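Local coordinates for DNA polymerase sliding clamp 2 (Thermococcus kodakarensis, PDB 3LX2), which probably encircles DNA as a homotrimeric ring and tethers the replicative polymerase and other proteins to it during high-speed replication, at residues E12-S15 against L16-L20; K81-R84 against S85-L89; T177-T180 against M181-G185. All coordinates share one frame; numbering follows the deposited sequence.

Contact 1 (E12-S15 against L16-L20); sequences EFES and LIATL
The carbonyl oxygen of Phe-13 takes the amide proton of Ile-17 over 3.0 Å, N to O, and one residue on Glu-14 O accepts Ala-18 N at 2.8 Å. One residue earlier, the bond from Leu-16 N to Glu-12 O is stretched to 3.4 Å and weak. Ser-15 O receives Thr-19 N at 3.3 Å; Thr-19 OG1 lies 3.0 Å from the same oxygen, and Ser-211 OG is hydrogen-bonded to both Ser-15 O and Thr-19 OG1. Helix 10-21, to which all these residues but Ser-211 belong, is one of the helices that in the PCNA fold line the central channel, with beta sheets behind them. The side turned to the sheet and to helix 73-80 carries Phe-13, Leu-16 and Ile-17. Ile-17 CG1, which chi1 of -63° sets beside its backbone N, turns back along the helix to within 3.9 Å of Phe-13 CD1, meeting the ring obliquely; both residues are buried, Phe-13 against Leu-53 and Ile-17 against Phe-76 and Leu-80. Glu-14 bends at chi2 and brings OE2 to 3.8 Å from Ala-18 CB. The carboxylate of Glu-12 has a different partner, OE1 forming a salt bridge with Arg-235.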
loop_
_atom_site.group_PDB
_atom_site.type_symbol
_atom_site.label_atom_id
_atom_site.label_comp_id
_atom_site.label_asym_id
_atom_site.label_seq_id
_atom_site.Cartn_x
_atom_site.Cartn_y
_atom_site.Cartn_z
ATOM N N GLU A 12 -13.336 15.439 1.120
ATOM C CA GLU A 12 -12.798 16.673 1.699
ATOM C C GLU A 12 -13.076 16.687 3.172
ATOM O O GLU A 12 -12.140 16.799 3.954
ATOM C CB GLU A 12 -13.332 17.926 1.025
ATOM C CG GLU A 12 -12.282 18.573 0.153
ATOM C CD GLU A 12 -12.843 19.640 -0.765
ATOM O OE1 GLU A 12 -13.890 20.259 -0.442
ATOM O OE2 GLU A 12 -12.234 19.864 -1.835
ATOM N N PHE A 13 -14.319 16.500 3.581
ATOM C CA PHE A 13 -14.634 16.583 5.029
ATOM C C PHE A 13 -13.943 15.532 5.877
ATOM O O PHE A 13 -13.600 15.782 7.036
ATOM C CB PHE A 13 -16.120 16.438 5.237
ATOM C CG PHE A 13 -16.653 17.229 6.351
ATOM C CD1 PHE A 13 -16.841 16.657 7.594
ATOM C CD2 PHE A 13 -17.051 18.552 6.158
ATOM C CE1 PHE A 13 -17.401 17.381 8.659
ATOM C CE2 PHE A 13 -17.613 19.313 7.268
ATOM C CZ PHE A 13 -17.765 18.701 8.522
ATOM N N GLU A 14 -13.772 14.329 5.313
ATOM C CA GLU A 14 -12.999 13.251 5.955
ATOM C C GLU A 14 -11.633 13.786 6.403
ATOM O O GLU A 14 -11.111 13.412 7.425
ATOM C CB GLU A 14 -12.783 12.133 4.940
ATOM C CG GLU A 14 -12.040 10.878 5.432
ATOM C CD GLU A 14 -10.541 11.064 5.448
ATOM O OE1 GLU A 14 -10.060 11.953 4.728
ATOM O OE2 GLU A 14 -9.830 10.380 6.211
ATOM N N SER A 15 -11.076 14.666 5.595
ATOM C CA SER A 15 -9.740 15.042 5.710
ATOM C C SER A 15 -9.536 16.109 6.809
ATOM O O SER A 15 -8.539 16.124 7.543
ATOM C CB SER A 15 -9.255 15.453 4.317
ATOM O OG SER A 15 -8.475 16.592 4.498
ATOM N N LEU A 16 -10.517 16.973 6.978
ATOM C CA LEU A 16 -10.619 17.778 8.184
ATOM C C LEU A 16 -10.823 16.921 9.424
ATOM O O LEU A 16 -10.249 17.183 10.498
ATOM C CB LEU A 16 -11.822 18.660 8.047
ATOM C CG LEU A 16 -12.062 19.604 9.209
ATOM C CD1 LEU A 16 -11.019 20.721 9.212
ATOM C CD2 LEU A 16 -13.504 20.164 9.054
ATOM N N ILE A 17 -11.659 15.905 9.330
ATOM C CA ILE A 17 -11.909 15.150 10.548
ATOM C C ILE A 17 -10.657 14.378 10.956
ATOM O O ILE A 17 -10.391 14.230 12.176
ATOM C CB ILE A 17 -13.177 14.278 10.458
ATOM C CG1 ILE A 17 -14.412 15.173 10.285
ATOM C CG2 ILE A 17 -13.395 13.461 11.676
ATOM C CD1 ILE A 17 -14.503 16.221 11.269
ATOM N N ALA A 18 -9.899 13.926 9.942
ATOM C CA ALA A 18 -8.665 13.176 10.132
ATOM C C ALA A 18 -7.640 14.049 10.891
ATOM O O ALA A 18 -6.950 13.587 11.785
ATOM C CB ALA A 18 -8.089 12.657 8.777
ATOM N N THR A 19 -7.571 15.317 10.573
ATOM C CA THR A 19 -6.653 16.139 11.298
ATOM C C THR A 19 -7.082 16.298 12.788
ATOM O O THR A 19 -6.264 16.199 13.678
ATOM C CB THR A 19 -6.500 17.418 10.548
ATOM O OG1 THR A 19 -6.208 17.055 9.206
ATOM C CG2 THR A 19 -5.401 18.250 11.095
ATOM N N LEU A 20 -8.370 16.417 13.041
ATOM C CA LEU A 20 -8.861 16.625 14.403
ATOM C C LEU A 20 -8.666 15.408 15.271
ATOM O O LEU A 20 -8.252 15.520 16.433
ATOM C CB LEU A 20 -10.329 17.088 14.421
ATOM C CG LEU A 20 -10.608 18.330 13.579
ATOM C CD1 LEU A 20 -12.088 18.846 13.690
ATOM C CD2 LEU A 20 -9.627 19.435 13.916
#

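Contact 2 (K81-R84 against S85-L89); sequences KLAR and SRDTL. With SO4 (sulfate ion), chain E.
Arg-84 and Asp-87 close a type II beta turn that leads the chain from helix 73-80 into strand 88-93, in the N-terminal half of the PCNA subunit. Its backbone bond runs from Asp-87 N to Arg-84 O over 3.0 Å. Arg-86, at the third position of the turn, accordingly takes a positive phi of 66°.

A side-chain bond spans the same turn in the reverse sense. Arg-84 N donates to Asp-87 OD2, which would tie the ends of the turn a second time; the 2.4 Å from Arg-84 N to Asp-87 OD2 is implausibly short, and the exact length is doubtful. With chi1 at -79°, Asp-87 CG stands anti to its own carbonyl carbon and the carboxylate is folded back across the turn, where OD2 also lies 4.0 Å from Ala-83 CB.

Charged and apolar neighbours place the turn at the ring's subunit boundary. Arg-84 bends at chi2 and chi3; its guanidinium forms a long, weak ion pair with Asp-106 and comes close to Arg-143 of the second subunit, whose Leu-150 packs on Leu-82.

A sulfate, probably from the crystallisation liquor, sits at the turn, hydrogen-bonded to Ser-9 OG and to the backbone of Arg-86. Arg-86 grips it through its amide rather than the guanidinium: Arg-86 N donates to sulfate O2 at 2.6 Å with an N-H...O angle of 157°, and the same O2 sits 3.2 Å from Ser-85 CA.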
loop_
_atom_site.group_PDB
_atom_site.type_symbol
_atom_site.label_atom_id
_atom_site.label_comp_id
_atom_site.label_asym_id
_atom_site.label_seq_id
_atom_site.Cartn_x
_atom_site.Cartn_y
_atom_site.Cartn_z
ATOM N N LYS A 81 -14.449 7.559 6.393
ATOM C CA LYS A 81 -13.458 6.868 5.604
ATOM C C LYS A 81 -14.142 5.919 4.632
ATOM O O LYS A 81 -13.510 5.405 3.726
ATOM C CB LYS A 81 -12.433 6.158 6.510
ATOM C CG LYS A 81 -11.325 7.100 7.085
ATOM C CD LYS A 81 -10.464 6.392 8.124
ATOM C CE LYS A 81 -8.989 6.761 8.056
ATOM N NZ LYS A 81 -8.375 6.122 6.800
ATOM N N LEU A 82 -15.439 5.700 4.788
ATOM C CA LEU A 82 -16.145 4.916 3.740
ATOM C C LEU A 82 -16.481 5.693 2.494
ATOM O O LEU A 82 -16.836 5.077 1.486
ATOM C CB LEU A 82 -17.419 4.248 4.240
ATOM C CG LEU A 82 -17.332 3.435 5.544
ATOM C CD1 LEU A 82 -18.767 3.188 5.944
ATOM C CD2 LEU A 82 -16.562 2.122 5.456
ATOM N N ALA A 83 -16.368 7.024 2.539
ATOM C CA ALA A 83 -16.792 7.869 1.401
ATOM C C ALA A 83 -16.034 7.493 0.143
ATOM O O ALA A 83 -14.844 7.364 0.188
ATOM C CB ALA A 83 -16.561 9.258 1.676
ATOM N N ARG A 84 -16.716 7.342 -0.988
ATOM C CA ARG A 84 -15.987 7.204 -2.243
ATOM C C ARG A 84 -15.843 8.578 -2.917
ATOM O O ARG A 84 -16.425 9.577 -2.461
ATOM C CB ARG A 84 -16.640 6.157 -3.141
ATOM C CG ARG A 84 -16.392 4.664 -2.674
ATOM C CD ARG A 84 -16.099 3.725 -3.898
ATOM N NE ARG A 84 -17.210 3.712 -4.860
ATOM C CZ ARG A 84 -17.067 3.557 -6.176
ATOM N NH1 ARG A 84 -15.852 3.402 -6.724
ATOM N NH2 ARG A 84 -18.152 3.556 -6.956
ATOM N N SER A 85 -15.065 8.634 -3.991
ATOM C CA SER A 85 -14.908 9.862 -4.751
ATOM C C SER A 85 -16.285 10.368 -5.216
ATOM O O SER A 85 -17.170 9.605 -5.613
ATOM C CB SER A 85 -13.963 9.628 -5.944
ATOM O OG SER A 85 -14.339 8.406 -6.619
ATOM N N ARG A 86 -16.475 11.666 -5.127
ATOM C CA ARG A 86 -17.750 12.259 -5.441
ATOM C C ARG A 86 -18.935 11.909 -4.524
ATOM O O ARG A 86 -20.003 12.379 -4.807
ATOM C CB ARG A 86 -18.085 12.023 -6.933
ATOM C CG ARG A 86 -17.004 12.599 -7.906
ATOM C CD ARG A 86 -16.984 12.004 -9.361
ATOM N NE ARG A 86 -16.393 10.652 -9.522
ATOM C CZ ARG A 86 -17.091 9.508 -9.582
ATOM N NH1 ARG A 86 -18.412 9.533 -9.488
ATOM N NH2 ARG A 86 -16.484 8.332 -9.754
ATOM N N ASP A 87 -18.806 11.126 -3.436
ATOM C CA ASP A 87 -19.953 10.959 -2.484
ATOM C C ASP A 87 -20.286 12.323 -1.877
ATOM O O ASP A 87 -19.379 13.099 -1.596
ATOM C CB ASP A 87 -19.647 10.024 -1.305
ATOM C CG ASP A 87 -19.717 8.501 -1.649
ATOM O OD1 ASP A 87 -20.332 8.081 -2.635
ATOM O OD2 ASP A 87 -19.133 7.702 -0.897
ATOM N N THR A 88 -21.555 12.632 -1.670
ATOM C CA THR A 88 -21.845 13.840 -0.921
ATOM C C THR A 88 -22.049 13.507 0.566
ATOM O O THR A 88 -22.200 12.344 0.916
ATOM C CB THR A 88 -23.082 14.653 -1.491
ATOM O OG1 THR A 88 -24.282 13.985 -1.133
ATOM C CG2 THR A 88 -22.987 14.863 -2.967
ATOM N N LEU A 89 -22.034 14.516 1.432
ATOM C CA LEU A 89 -22.144 14.302 2.860
ATOM C C LEU A 89 -23.362 15.029 3.354
ATOM O O LEU A 89 -23.574 16.201 3.033
ATOM C CB LEU A 89 -20.921 14.873 3.594
ATOM C CG LEU A 89 -20.915 15.059 5.136
ATOM C CD1 LEU A 89 -21.212 13.792 5.837
ATOM C CD2 LEU A 89 -19.560 15.620 5.666
HETATM S S SO4 E . -14.090 14.190 -4.231
HETATM O O1 SO4 E . -13.957 15.067 -3.107
HETATM O O2 SO4 E . -14.637 12.886 -3.834
HETATM O O3 SO4 E . -15.041 14.909 -5.094
HETATM O O4 SO4 E . -12.789 13.952 -4.899
#

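Contact 3 (T177-T180 against M181-G185); sequences TVLT and MEDPG
As the chain leaves strand 174-179 it reverses through a type I beta turn from Thr-180 to Asp-183, closed by Asp-183 N donating to Thr-180 O at 2.9 Å. Two side chains reinforce the turn. Asp-183 reaches back over it, and its OD2 accepts Thr-180 N at 2.7 Å, nearly along the carboxylate C-O axis and with an N-H...O angle of 167°. The same oxygen lies 3.2 Å from Leu-179 CA, so the carboxylate is seated against the last part of the strand. Thr-180 contributes its hydroxyl: chi1 of 69° sets OG1 between its backbone N and carbonyl carbon, from where it accepts Glu-182 N at 3.2 Å and completes an ST turn. Glu-182 CB passes close by, 3.4 Å from Thr-180 OG1. Behind the turn, Leu-179 is buried with its CD1 methyl 4.1 Å from Gly-185 C, and it also packs on Leu-186 as the next strand begins.

This is one of the two edges through which each PCNA subunit joins its neighbours: Thr-177 and Val-178 pair antiparallel with a strand of the third subunit, and Asp-183 packs on Asp-106 of that chain. The backbone N-H of Thr-180 aimed at Asp-183 OD2 would probably stabilise negative charge there, next to a second acidic residue across the interface.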
loop_
_atom_site.group_PDB
_atom_site.type_symbol
_atom_site.label_atom_id
_atom_site.label_comp_id
_atom_site.label_asym_id
_atom_site.label_seq_id
_atom_site.Cartn_x
_atom_site.Cartn_y
_atom_site.Cartn_z
ATOM N N THR A 177 16.487 23.208 6.186
ATOM C CA THR A 177 15.770 23.501 4.953
ATOM C C THR A 177 15.584 25.007 4.925
ATOM O O THR A 177 15.069 25.585 5.907
ATOM C CB THR A 177 14.389 22.893 4.940
ATOM O OG1 THR A 177 14.473 21.475 4.786
ATOM C CG2 THR A 177 13.621 23.463 3.795
ATOM N N VAL A 178 15.983 25.654 3.821
ATOM C CA VAL A 178 15.869 27.122 3.742
ATOM C C VAL A 178 15.179 27.695 2.492
ATOM O O VAL A 178 15.587 27.421 1.358
ATOM C CB VAL A 178 17.219 27.802 4.046
ATOM C CG1 VAL A 178 18.346 27.159 3.255
ATOM C CG2 VAL A 178 17.154 29.297 3.789
ATOM N N LEU A 179 14.142 28.504 2.730
ATOM C CA LEU A 179 13.303 29.114 1.685
ATOM C C LEU A 179 13.466 30.608 1.566
ATOM O O LEU A 179 13.400 31.341 2.557
ATOM C CB LEU A 179 11.833 28.902 1.992
ATOM C CG LEU A 179 11.270 27.506 2.089
ATOM C CD1 LEU A 179 9.766 27.626 1.987
ATOM C CD2 LEU A 179 11.854 26.621 0.965
ATOM N N THR A 180 13.652 31.059 0.333
ATOM C CA THR A 180 13.650 32.509 0.020
ATOM C C THR A 180 12.525 32.798 -1.000
ATOM O O THR A 180 11.868 31.861 -1.534
ATOM C CB THR A 180 15.025 33.023 -0.556
ATOM O OG1 THR A 180 15.248 32.483 -1.877
ATOM C CG2 THR A 180 16.193 32.652 0.347
ATOM N N MET A 181 12.343 34.084 -1.302
ATOM C CA MET A 181 11.428 34.465 -2.379
ATOM C C MET A 181 11.720 33.798 -3.739
ATOM O O MET A 181 10.831 33.690 -4.581
ATOM C CB MET A 181 11.229 35.991 -2.463
ATOM C CG MET A 181 10.188 36.524 -1.445
ATOM S SD MET A 181 8.655 35.539 -1.278
ATOM C CE MET A 181 7.899 35.647 -2.887
ATOM N N GLU A 182 12.934 33.276 -3.908
ATOM C CA GLU A 182 13.285 32.498 -5.112
ATOM C C GLU A 182 12.601 31.117 -5.245
ATOM O O GLU A 182 12.455 30.608 -6.375
ATOM C CB GLU A 182 14.816 32.376 -5.262
ATOM C CG GLU A 182 15.336 32.759 -6.686
ATOM C CD GLU A 182 16.700 33.494 -6.701
ATOM O OE1 GLU A 182 17.147 34.005 -5.648
ATOM O OE2 GLU A 182 17.329 33.565 -7.782
ATOM N N ASP A 183 12.177 30.516 -4.122
ATOM C CA ASP A 183 11.564 29.182 -4.158
ATOM C C ASP A 183 10.025 29.229 -4.388
ATOM O O ASP A 183 9.354 30.113 -3.876
ATOM C CB ASP A 183 11.913 28.381 -2.876
ATOM C CG ASP A 183 13.404 28.412 -2.540
ATOM O OD1 ASP A 183 14.202 27.805 -3.303
ATOM O OD2 ASP A 183 13.762 29.048 -1.513
ATOM N N PRO A 184 9.480 28.261 -5.139
ATOM C CA PRO A 184 8.005 28.166 -5.341
ATOM C C PRO A 184 7.219 28.040 -4.003
ATOM O O PRO A 184 6.242 28.762 -3.758
ATOM C CB PRO A 184 7.820 26.895 -6.196
ATOM C CG PRO A 184 9.232 26.417 -6.569
ATOM C CD PRO A 184 10.246 27.202 -5.836
ATOM N N GLY A 185 7.686 27.145 -3.133
ATOM C CA GLY A 185 7.082 26.914 -1.811
ATOM C C GLY A 185 6.882 28.137 -0.925
ATOM O O GLY A 185 6.076 28.090 0.009
#

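In the fold
From the N terminus, contact 1 comes first, within helix 10-21, and closes no loop beyond the helical turns themselves. Contact 2 follows at the reversal between helix 73-80 and strand 88-93; the two touch where Phe-13 packs on Leu-89 and Glu-14 on Lys-81, which joins the helix to that connection. Contact 3 comes much later, turning strand 174-179 towards strand 186-191, with its centre about 36 Å from that of contact 2. The three lie in series, without nesting or crossing. Contacts 2 and 3 each meet a different neighbouring subunit, so that in the homotrimer contact 2 of one chain probably lies at the same boundary as contact 3 of the next.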